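Local coordinates for protein kojibiose phosphorylase (PDB 6W0P) that is a carbohydrate-active enzyme of glycoside hydrolase family 65, combining an N-terminal beta-rich domain, a helical catalytic domain and a small C-terminal beta-rich domain, at residues Q290-H295 against Q320-Y325; Q298-L303 against L361-E366; Y355-Y360 against K369-F374. All coordinates share one frame; numbering follows the deposited sequence. Where two conformers were deposited one is given.

Contact 1: residues Q290-H295 against Q320-Y325; sequences QKFFNH and QMIQAY
Phe292 and Phe293 of helix 282-300 press their rings onto a single methyl group, CG2 of Ile322, on helix 308-324. The side chain of Phe292 carries the closer touch. Its CB leaves the backbone toward the other helix, and with CG anti to the backbone N (chi1 174°) the ring is extended across the gap. Phe292 CD1 sits 4.1 Å above the plane of the Phe293 ring, over its centre. One atom further out, Phe292 CE1 lies 3.6 Å from Ile322 CG2, and Phe292 CZ at the tip is 4.1 Å from that same methyl carbon. The methyl thus meets Phe292 at the ring edge, near its plane, while the two side chains lie alongside each other, pointing opposite ways. Phe293 comes in obliquely, with CE1 4.1 Å from Ile322 CG2. Beside this apolar patch, Gln323 NE2 donates to Gln320 OE1 over 3.0 Å, from above the carbonyl plane rather than along a lone pair. The Gln323 amide is held at both ends, NE2 by Ser34 O and OE1 by Gly36 N, which should fix its rotation. Both phenylalanines also touch Met147. The result is an aromatic-aliphatic helix-helix interface, consistent with a helical linker of the family 65 fold lying between the N-terminal beta-rich domain and the helical catalytic domain.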
loop_
_atom_site.group_PDB
_atom_site.type_symbol
_atom_site.label_atom_id
_atom_site.label_comp_id
_atom_site.label_asym_id
_atom_site.label_seq_id
_atom_site.Cartn_x
_atom_site.Cartn_y
_atom_site.Cartn_z
ATOM N N GLN A 290 13.240 46.688 -4.915
ATOM C CA GLN A 290 12.634 47.389 -3.762
ATOM C C GLN A 290 11.333 48.061 -4.221
ATOM O O GLN A 290 10.385 48.044 -3.438
ATOM C CB GLN A 290 13.621 48.378 -3.139
ATOM C CG GLN A 290 13.070 49.126 -1.932
ATOM C CD GLN A 290 14.110 49.221 -0.846
ATOM O OE1 GLN A 290 15.245 48.744 -0.996
ATOM N NE2 GLN A 290 13.725 49.842 0.258
ATOM N N LYS A 291 11.298 48.623 -5.433
ATOM C CA LYS A 291 10.097 49.272 -6.026
ATOM C C LYS A 291 8.967 48.232 -6.093
ATOM O O LYS A 291 7.839 48.569 -5.729
ATOM C CB LYS A 291 10.418 49.861 -7.401
ATOM C CG LYS A 291 9.637 51.113 -7.779
ATOM C CD LYS A 291 9.545 51.294 -9.280
ATOM C CE LYS A 291 8.490 50.409 -9.924
ATOM N NZ LYS A 291 7.235 51.164 -10.190
ATOM N N PHE A 292 9.271 46.996 -6.505
ATOM C CA PHE A 292 8.297 45.872 -6.530
ATOM C C PHE A 292 7.815 45.534 -5.112
ATOM O O PHE A 292 6.602 45.407 -4.932
ATOM C CB PHE A 292 8.918 44.639 -7.170
ATOM C CG PHE A 292 8.062 43.403 -7.103
ATOM C CD1 PHE A 292 8.020 42.631 -5.949
ATOM C CD2 PHE A 292 7.328 42.998 -8.205
ATOM C CE1 PHE A 292 7.260 41.475 -5.907
ATOM C CE2 PHE A 292 6.573 41.837 -8.155
ATOM C CZ PHE A 292 6.546 41.076 -7.011
ATOM N N PHE A 293 8.709 45.382 -4.127
ATOM C CA PHE A 293 8.300 45.012 -2.746
ATOM C C PHE A 293 7.536 46.165 -2.071
ATOM O O PHE A 293 6.621 45.859 -1.257
ATOM C CB PHE A 293 9.498 44.546 -1.923
ATOM C CG PHE A 293 9.908 43.131 -2.225
ATOM C CD1 PHE A 293 9.144 42.072 -1.763
ATOM C CD2 PHE A 293 11.050 42.867 -2.965
ATOM C CE1 PHE A 293 9.520 40.766 -2.024
ATOM C CE2 PHE A 293 11.415 41.568 -3.242
ATOM C CZ PHE A 293 10.642 40.522 -2.788
ATOM N N ASN A 294 7.907 47.427 -2.321
ATOM C CA ASN A 294 7.233 48.601 -1.710
ATOM C C ASN A 294 5.742 48.544 -2.069
ATOM O O ASN A 294 4.919 48.735 -1.189
ATOM C CB ASN A 294 7.802 49.944 -2.164
ATOM C CG ASN A 294 9.159 50.275 -1.579
ATOM O OD1 ASN A 294 9.607 49.669 -0.604
ATOM N ND2 ASN A 294 9.834 51.235 -2.189
ATOM N N HIS A 295 5.425 48.284 -3.339
ATOM C CA HIS A 295 4.035 48.134 -3.843
ATOM C C HIS A 295 3.313 47.059 -3.015
ATOM O O HIS A 295 2.214 47.362 -2.515
ATOM C CB HIS A 295 4.053 47.858 -5.351
ATOM C CG HIS A 295 2.722 47.496 -5.908
ATOM N ND1 HIS A 295 1.801 48.456 -6.312
ATOM C CD2 HIS A 295 2.142 46.293 -6.102
ATOM C CE1 HIS A 295 0.722 47.847 -6.768
ATOM N NE2 HIS A 295 0.902 46.521 -6.633
ATOM N N GLN A 320 7.723 35.711 1.862
ATOM C CA GLN A 320 7.695 34.377 1.194
ATOM C C GLN A 320 6.410 34.178 0.369
ATOM O O GLN A 320 6.454 33.444 -0.652
ATOM C CB GLN A 320 7.864 33.258 2.226
ATOM C CG GLN A 320 9.256 33.207 2.845
ATOM C CD GLN A 320 10.350 32.990 1.818
ATOM O OE1 GLN A 320 10.106 32.643 0.655
ATOM N NE2 GLN A 320 11.583 33.201 2.245
ATOM N N MET A 321 5.287 34.741 0.805
ATOM C CA MET A 321 4.009 34.636 0.058
ATOM C C MET A 321 4.176 35.391 -1.261
ATOM O O MET A 321 3.724 34.884 -2.267
ATOM C CB MET A 321 2.805 35.212 0.819
ATOM C CG MET A 321 2.376 34.402 2.047
ATOM S SD MET A 321 1.772 32.765 1.616
ATOM C CE MET A 321 0.109 33.193 1.103
ATOM N N ILE A 322 4.801 36.557 -1.230
ATOM C CA ILE A 322 4.996 37.438 -2.417
ATOM C C ILE A 322 6.011 36.746 -3.348
ATOM O O ILE A 322 5.862 36.834 -4.594
ATOM C CB ILE A 322 5.413 38.872 -1.977
ATOM C CG1 ILE A 322 4.305 39.553 -1.153
ATOM C CG2 ILE A 322 5.757 39.691 -3.201
ATOM C CD1 ILE A 322 4.700 40.789 -0.279
ATOM N N GLN A 323 7.004 36.065 -2.778
ATOM C CA GLN A 323 8.046 35.305 -3.534
ATOM C C GLN A 323 7.430 34.073 -4.199
ATOM O O GLN A 323 7.802 33.768 -5.358
ATOM C CB GLN A 323 9.200 34.880 -2.624
ATOM C CG GLN A 323 10.166 36.018 -2.298
ATOM C CD GLN A 323 11.563 35.545 -1.980
ATOM O OE1 GLN A 323 12.526 36.102 -2.479
ATOM N NE2 GLN A 323 11.675 34.519 -1.157
ATOM N N ALA A 324 6.500 33.414 -3.517
ATOM C CA ALA A 324 5.879 32.164 -4.005
ATOM C C ALA A 324 5.016 32.412 -5.252
ATOM O O ALA A 324 4.990 31.528 -6.121
ATOM C CB ALA A 324 5.075 31.535 -2.897
ATOM N N TYR A 325 4.284 33.529 -5.321
ATOM C CA TYR A 325 3.302 33.789 -6.409
ATOM C C TYR A 325 2.997 35.283 -6.544
ATOM O O TYR A 325 2.743 35.939 -5.533
ATOM C CB TYR A 325 1.998 33.055 -6.108
ATOM C CG TYR A 325 1.284 32.541 -7.328
ATOM C CD1 TYR A 325 1.763 31.438 -7.993
ATOM C CD2 TYR A 325 0.155 33.160 -7.831
ATOM C CE1 TYR A 325 1.145 30.961 -9.129
ATOM C CE2 TYR A 325 -0.482 32.692 -8.976
ATOM C CZ TYR A 325 0.008 31.574 -9.624
ATOM O OH TYR A 325 -0.615 31.049 -10.726
#

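Contact 2: residues Q298-L303 against L361-E366; sequences QKSDIL and LYSNQE
Lys299 and Ser363 bring their backbones to a CA-CA distance of 6.0 Å, where the last turn of helix 282-300 passes the short connection that leads into helix 365-376. The CB of Lys299 points toward this connection, and the chain, bent at chi3 (-51°), brings NZ onto the carbonyl of Ser363. Lys299 NZ donates to Ser363 O at 2.8 Å, and the approach is almost straight on, with a C=O...N angle of 161°. Lys299 CE, next to the bonded NZ, lies 3.2 Å from the same Ser363 O, so the end of the lysine chain lies against the carbonyl. The ammonium group has a second, weak partner in His295 NE2, one turn earlier on its own helix.

Ser300 packs on the side chain of Ser363: its OG lies 3.1 Å from Ser363 CB, a close van der Waals approach, not a hydrogen bond. The Ser363 hydroxyl itself is engaged elsewhere, bonded to Phe359 O, and its chi1 of 65° places OG between the backbone N and the carbonyl carbon. Two waters fill in beside the direct bond. One is hydrogen-bonded to Lys299 O and Tyr362 O, each at 2.7 Å; the other joins Ser300 OG, also at 2.7 Å, to Tyr362 O, at a longer 3.1 Å. Next in the chain, Asn364 is the N-cap of helix 365-376, its OD1 making a weak bond to Ala367 N.

Main-chain carbonyls of Tyr362 and Ser363, which lie where the chain passes between two helices, are therefore met by water and by an ammonium group. One charged donor and two bridging waters tie the helix end to the connection through polar rather than apolar chemistry.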
loop_
_atom_site.group_PDB
_atom_site.type_symbol
_atom_site.label_atom_id
_atom_site.label_comp_id
_atom_site.label_asym_id
_atom_site.label_seq_id
_atom_site.Cartn_x
_atom_site.Cartn_y
_atom_site.Cartn_z
ATOM N N GLN A 298 2.754 48.116 0.638
ATOM C CA GLN A 298 1.709 49.173 0.674
ATOM C C GLN A 298 0.321 48.509 0.651
ATOM O O GLN A 298 -0.626 49.105 1.219
ATOM C CB GLN A 298 1.816 50.145 -0.508
ATOM C CG GLN A 298 2.907 51.191 -0.360
ATOM C CD GLN A 298 2.811 51.984 0.923
ATOM O OE1 GLN A 298 1.716 52.374 1.356
ATOM N NE2 GLN A 298 3.963 52.242 1.539
ATOM N N LYS A 299 0.221 47.336 0.017
ATOM C CA LYS A 299 -1.047 46.607 -0.174
ATOM C C LYS A 299 -1.320 45.699 1.035
ATOM O O LYS A 299 -2.517 45.539 1.379
ATOM C CB LYS A 299 -1.056 45.906 -1.537
ATOM C CG LYS A 299 -1.354 46.854 -2.705
ATOM C CD LYS A 299 -1.776 46.197 -3.991
ATOM C CE LYS A 299 -0.826 45.090 -4.419
ATOM N NZ LYS A 299 -1.241 44.391 -5.683
ATOM N N SER A 300 -0.298 45.149 1.690
ATOM C CA SER A 300 -0.514 43.982 2.575
ATOM C C SER A 300 0.326 43.986 3.857
ATOM O O SER A 300 0.092 43.050 4.671
ATOM C CB SER A 300 -0.319 42.706 1.792
ATOM O OG SER A 300 -1.093 42.723 0.593
ATOM N N ASP A 301 1.229 44.957 4.078
ATOM C CA ASP A 301 2.156 44.909 5.248
ATOM C C ASP A 301 1.324 44.811 6.530
ATOM O O ASP A 301 0.241 45.395 6.571
ATOM C CB ASP A 301 3.116 46.096 5.335
ATOM C CG ASP A 301 4.257 45.846 6.299
ATOM O OD1 ASP A 301 4.798 44.721 6.298
ATOM O OD2 ASP A 301 4.589 46.772 7.063
ATOM N N ILE A 302 1.784 44.022 7.500
ATOM C CA ILE A 302 1.162 43.924 8.846
ATOM C C ILE A 302 2.142 44.478 9.880
ATOM O O ILE A 302 3.303 44.061 9.851
ATOM C CB ILE A 302 0.765 42.476 9.152
ATOM C CG1 ILE A 302 -0.317 41.992 8.197
ATOM C CG2 ILE A 302 0.364 42.319 10.609
ATOM C CD1 ILE A 302 -0.778 40.624 8.529
ATOM N N LEU A 303 1.688 45.400 10.728
ATOM C CA LEU A 303 2.503 45.956 11.827
ATOM C C LEU A 303 2.108 45.228 13.102
ATOM O O LEU A 303 0.911 45.033 13.319
ATOM C CB LEU A 303 2.256 47.454 11.993
ATOM C CG LEU A 303 2.650 48.361 10.833
ATOM C CD1 LEU A 303 2.377 49.820 11.199
ATOM C CD2 LEU A 303 4.108 48.195 10.508
ATOM N N LEU A 361 -6.426 36.940 -2.789
ATOM C CA LEU A 361 -7.758 37.531 -3.076
ATOM C C LEU A 361 -7.794 38.978 -2.581
ATOM O O LEU A 361 -8.425 39.791 -3.239
ATOM C CB LEU A 361 -8.852 36.697 -2.409
ATOM C CG LEU A 361 -9.230 35.413 -3.138
ATOM C CD1 LEU A 361 -10.125 34.549 -2.267
ATOM C CD2 LEU A 361 -9.886 35.692 -4.487
ATOM N N TYR A 362 -7.112 39.279 -1.471
ATOM C CA TYR A 362 -7.168 40.592 -0.784
ATOM C C TYR A 362 -5.957 41.465 -1.125
ATOM O O TYR A 362 -5.926 42.597 -0.634
ATOM C CB TYR A 362 -7.323 40.378 0.722
ATOM C CG TYR A 362 -8.706 39.950 1.123
ATOM C CD1 TYR A 362 -9.743 40.866 1.180
ATOM C CD2 TYR A 362 -8.984 38.624 1.422
ATOM C CE1 TYR A 362 -11.015 40.471 1.543
ATOM C CE2 TYR A 362 -10.250 38.213 1.798
ATOM C CZ TYR A 362 -11.274 39.143 1.840
ATOM O OH TYR A 362 -12.539 38.753 2.173
ATOM N N SER A 363 -5.025 40.997 -1.955
ATOM C CA SER A 363 -3.800 41.751 -2.340
ATOM C C SER A 363 -3.611 41.831 -3.853
ATOM O O SER A 363 -3.027 42.807 -4.279
ATOM C CB SER A 363 -2.549 41.200 -1.697
ATOM O OG SER A 363 -2.253 39.889 -2.151
ATOM N N ASN A 364 -4.013 40.844 -4.644
ATOM C CA ASN A 364 -3.542 40.757 -6.054
ATOM C C ASN A 364 -4.508 39.895 -6.862
ATOM O O ASN A 364 -4.336 38.659 -6.888
ATOM C CB ASN A 364 -2.112 40.224 -6.086
ATOM C CG ASN A 364 -1.476 40.189 -7.457
ATOM O OD1 ASN A 364 -2.132 40.496 -8.453
ATOM N ND2 ASN A 364 -0.199 39.787 -7.501
ATOM N N GLN A 365 -5.465 40.525 -7.536
ATOM C CA GLN A 365 -6.518 39.781 -8.271
ATOM C C GLN A 365 -5.904 38.839 -9.312
ATOM O O GLN A 365 -6.447 37.734 -9.522
ATOM C CB GLN A 365 -7.475 40.718 -8.992
ATOM C CG GLN A 365 -8.645 39.955 -9.586
ATOM C CD GLN A 365 -9.592 40.880 -10.291
ATOM O OE1 GLN A 365 -9.488 42.098 -10.160
ATOM N NE2 GLN A 365 -10.504 40.297 -11.050
ATOM N N GLU A 366 -4.866 39.291 -9.995
ATOM C CA GLU A 366 -4.215 38.546 -11.101
ATOM C C GLU A 366 -3.555 37.283 -10.518
ATOM O O GLU A 366 -3.633 36.216 -11.144
ATOM C CB GLU A 366 -3.245 39.494 -11.815
ATOM C CG GLU A 366 -2.709 38.973 -13.142
ATOM C CD GLU A 366 -3.737 38.690 -14.240
ATOM O OE1 GLU A 366 -4.914 39.153 -14.135
ATOM O OE2 GLU A 366 -3.350 37.999 -15.221
HETATM O O HOH W 1 -4.526 44.845 -0.359
HETATM O O HOH W 2 -3.628 42.513 1.452
#

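Contact 3: residues Y355-Y360 against K369-F374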
loop_
_atom_site.group_PDB
_atom_site.type_symbol
_atom_site.label_atom_id
_atom_site.label_comp_id
_atom_site.label_asym_id
_atom_site.label_seq_id
_atom_site.Cartn_x
_atom_site.Cartn_y
_atom_site.Cartn_z
ATOM N N TYR A 355 -6.708 27.562 1.714
ATOM C CA TYR A 355 -5.839 28.155 2.781
ATOM C C TYR A 355 -4.946 29.277 2.206
ATOM O O TYR A 355 -4.848 30.358 2.821
ATOM C CB TYR A 355 -4.847 27.134 3.358
ATOM C CG TYR A 355 -5.263 26.266 4.525
ATOM C CD1 TYR A 355 -6.113 25.182 4.357
ATOM C CD2 TYR A 355 -4.703 26.449 5.791
ATOM C CE1 TYR A 355 -6.451 24.354 5.418
ATOM C CE2 TYR A 355 -5.020 25.622 6.858
ATOM C CZ TYR A 355 -5.898 24.569 6.669
ATOM O OH TYR A 355 -6.245 23.751 7.711
ATOM N N CYS A 356 -4.254 28.997 1.099
ATOM C CA CYS A 356 -3.312 29.965 0.478
ATOM C C CYS A 356 -4.063 31.057 -0.289
ATOM O O CYS A 356 -3.633 32.195 -0.219
ATOM C CB CYS A 356 -2.301 29.279 -0.431
ATOM S SG CYS A 356 -1.304 28.068 0.473
ATOM N N LEU A 357 -5.168 30.745 -0.963
ATOM C CA LEU A 357 -5.812 31.696 -1.910
ATOM C C LEU A 357 -6.141 33.015 -1.216
ATOM O O LEU A 357 -5.907 34.073 -1.791
ATOM C CB LEU A 357 -7.065 31.056 -2.508
ATOM C CG LEU A 357 -7.786 31.883 -3.562
ATOM C CD1 LEU A 357 -6.858 32.197 -4.712
ATOM C CD2 LEU A 357 -9.015 31.154 -4.053
ATOM N N PRO A 358 -6.756 33.033 -0.012
ATOM C CA PRO A 358 -7.294 34.277 0.542
ATOM C C PRO A 358 -6.302 35.445 0.634
ATOM O O PRO A 358 -6.670 36.565 0.380
ATOM C CB PRO A 358 -7.719 33.840 1.943
ATOM C CG PRO A 358 -8.112 32.400 1.761
ATOM C CD PRO A 358 -7.036 31.872 0.851
ATOM N N PHE A 359 -5.046 35.179 0.976
ATOM C CA PHE A 359 -4.019 36.253 0.983
ATOM C C PHE A 359 -4.027 36.940 -0.396
ATOM O O PHE A 359 -3.981 38.188 -0.466
ATOM C CB PHE A 359 -2.635 35.714 1.347
ATOM C CG PHE A 359 -1.553 36.738 1.146
ATOM C CD1 PHE A 359 -1.303 37.702 2.109
ATOM C CD2 PHE A 359 -0.812 36.768 -0.022
ATOM C CE1 PHE A 359 -0.337 38.676 1.902
ATOM C CE2 PHE A 359 0.173 37.726 -0.221
ATOM C CZ PHE A 359 0.406 38.677 0.742
ATOM N N TYR A 360 -4.066 36.161 -1.479
ATOM C CA TYR A 360 -3.972 36.699 -2.869
ATOM C C TYR A 360 -5.273 37.427 -3.247
ATOM O O TYR A 360 -5.187 38.434 -3.944
ATOM C CB TYR A 360 -3.541 35.616 -3.866
ATOM C CG TYR A 360 -2.193 35.034 -3.518
ATOM C CD1 TYR A 360 -1.015 35.714 -3.801
ATOM C CD2 TYR A 360 -2.091 33.798 -2.894
ATOM C CE1 TYR A 360 0.222 35.192 -3.452
ATOM C CE2 TYR A 360 -0.864 33.265 -2.532
ATOM C CZ TYR A 360 0.301 33.964 -2.812
ATOM O OH TYR A 360 1.512 33.427 -2.450
ATOM N N LYS A 369 -6.600 34.964 -9.539
ATOM C CA LYS A 369 -7.181 34.402 -10.792
ATOM C C LYS A 369 -6.217 33.371 -11.406
ATOM O O LYS A 369 -6.701 32.334 -11.880
ATOM C CB LYS A 369 -7.529 35.532 -11.767
ATOM C CG LYS A 369 -7.860 35.103 -13.190
ATOM C CD LYS A 369 -8.917 35.958 -13.893
ATOM C CE LYS A 369 -8.351 36.960 -14.886
ATOM N NZ LYS A 369 -9.353 38.002 -15.239
ATOM N N ASP A 370 -4.902 33.624 -11.369
ATOM C CA ASP A 370 -3.869 32.733 -11.967
ATOM C C ASP A 370 -3.819 31.406 -11.211
ATOM O O ASP A 370 -3.713 30.353 -11.887
ATOM C CB ASP A 370 -2.512 33.424 -12.087
ATOM C CG ASP A 370 -2.376 34.236 -13.370
ATOM O OD1 ASP A 370 -3.353 34.259 -14.125
ATOM O OD2 ASP A 370 -1.300 34.853 -13.605
ATOM N N LEU A 371 -3.932 31.434 -9.880
ATOM C CA LEU A 371 -4.028 30.197 -9.064
ATOM C C LEU A 371 -5.175 29.317 -9.578
ATOM O O LEU A 371 -4.944 28.104 -9.728
ATOM C CB LEU A 371 -4.203 30.545 -7.586
ATOM C CG LEU A 371 -2.915 30.947 -6.895
ATOM C CD1 LEU A 371 -3.173 31.388 -5.466
ATOM C CD2 LEU A 371 -1.925 29.802 -6.917
ATOM N N ILE A 372 -6.351 29.886 -9.883
ATOM C CA ILE A 372 -7.496 29.101 -10.436
ATOM C C ILE A 372 -7.213 28.702 -11.897
ATOM O O ILE A 372 -7.577 27.578 -12.267
ATOM C CB ILE A 372 -8.802 29.865 -10.252
ATOM C CG1 ILE A 372 -9.087 30.080 -8.767
ATOM C CG2 ILE A 372 -9.953 29.160 -10.935
ATOM C CD1 ILE A 372 -9.796 31.391 -8.467
ATOM N N MET A 373 -6.534 29.540 -12.686
ATOM C CA MET A 373 -6.261 29.256 -14.127
ATOM C C MET A 373 -5.300 28.071 -14.211
ATOM O O MET A 373 -5.410 27.241 -15.163
ATOM C CB MET A 373 -5.640 30.456 -14.852
ATOM C CG MET A 373 -6.615 31.590 -15.145
ATOM S SD MET A 373 -8.158 31.097 -15.896
ATOM C CE MET A 373 -7.566 30.312 -17.390
ATOM N N PHE A 374 -4.411 27.947 -13.229
ATOM C CA PHE A 374 -3.544 26.753 -13.165
ATOM C C PHE A 374 -4.445 25.521 -13.255
ATOM O O PHE A 374 -4.058 24.574 -13.964
ATOM C CB PHE A 374 -2.670 26.702 -11.913
ATOM C CG PHE A 374 -2.202 25.300 -11.629
ATOM C CD1 PHE A 374 -1.267 24.682 -12.444
ATOM C CD2 PHE A 374 -2.753 24.571 -10.593
ATOM C CE1 PHE A 374 -0.846 23.386 -12.192
ATOM C CE2 PHE A 374 -2.346 23.270 -10.350
ATOM C CZ PHE A 374 -1.392 22.680 -11.151
#
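Helices 351-361 and 365-376 form a helical hairpin of the catalytic domain, which in family 65 is an (alpha/alpha)6 barrel, and Leu357, Tyr360, Leu371 and Ile372 close it. The two short segments run roughly antiparallel, at 143°, with their axes 10.5 Å apart. At the middle is CD1 of Leu371, a methyl that meets both Leu357 and Tyr360 of the first helix. Leu371 CD1 lies 3.8 Å from CD1 of Leu357, as the leucines overlap side by side, running in opposing directions. The same methyl lies 3.7 Å from CD2 of Tyr360, whose side chain crosses that of Leu371 at about a right angle. Leu357 has CG anti to its own N (chi1 -177°), which carries its branches across to the second helix; CD2 reaches CD1 of Ile372 at a looser 4.5 Å. The Tyr360 ring is backed by its sequence neighbour, with Phe359 CD2 standing 3.8 Å above its plane over the centre. Its hydroxyl bonds to Met321 O on helix 308-324, which ties the ring at its far end as well. The first helix is kinked: Pro358 has no N-H to give, and Phe359 N makes no bond to the preceding turn. Among the neighbouring helices, 418-434 lies against Leu357 and Ile372, 437-458 meets Ile372 and Met373, and 666-680 packs on Pro358, so the hairpin is built into the helical core.

Overall arrangement
The contacts connect helix 282-300 with helices that follow it. The first segments of contacts 1 and 2 lie on successive parts of that helix, the contact centres being about 10 Å apart, while contacts 2 and 3 both use helix 365-376, their centres about 13 Å apart. Contact 1 is complete in the chain before contact 3 begins; contact 2 alternates with each of them. Contacts 1 and 3, centres about 16 Å apart, meet directly, Tyr325 packing on Tyr360 and Asp370, and Ser300 CB touches the Phe359 ring between contacts 2 and 3. Helix 282-300 is thus tied to helix 308-324 by apolar side chains and by polar links to the connection between helices 351-361 and 365-376.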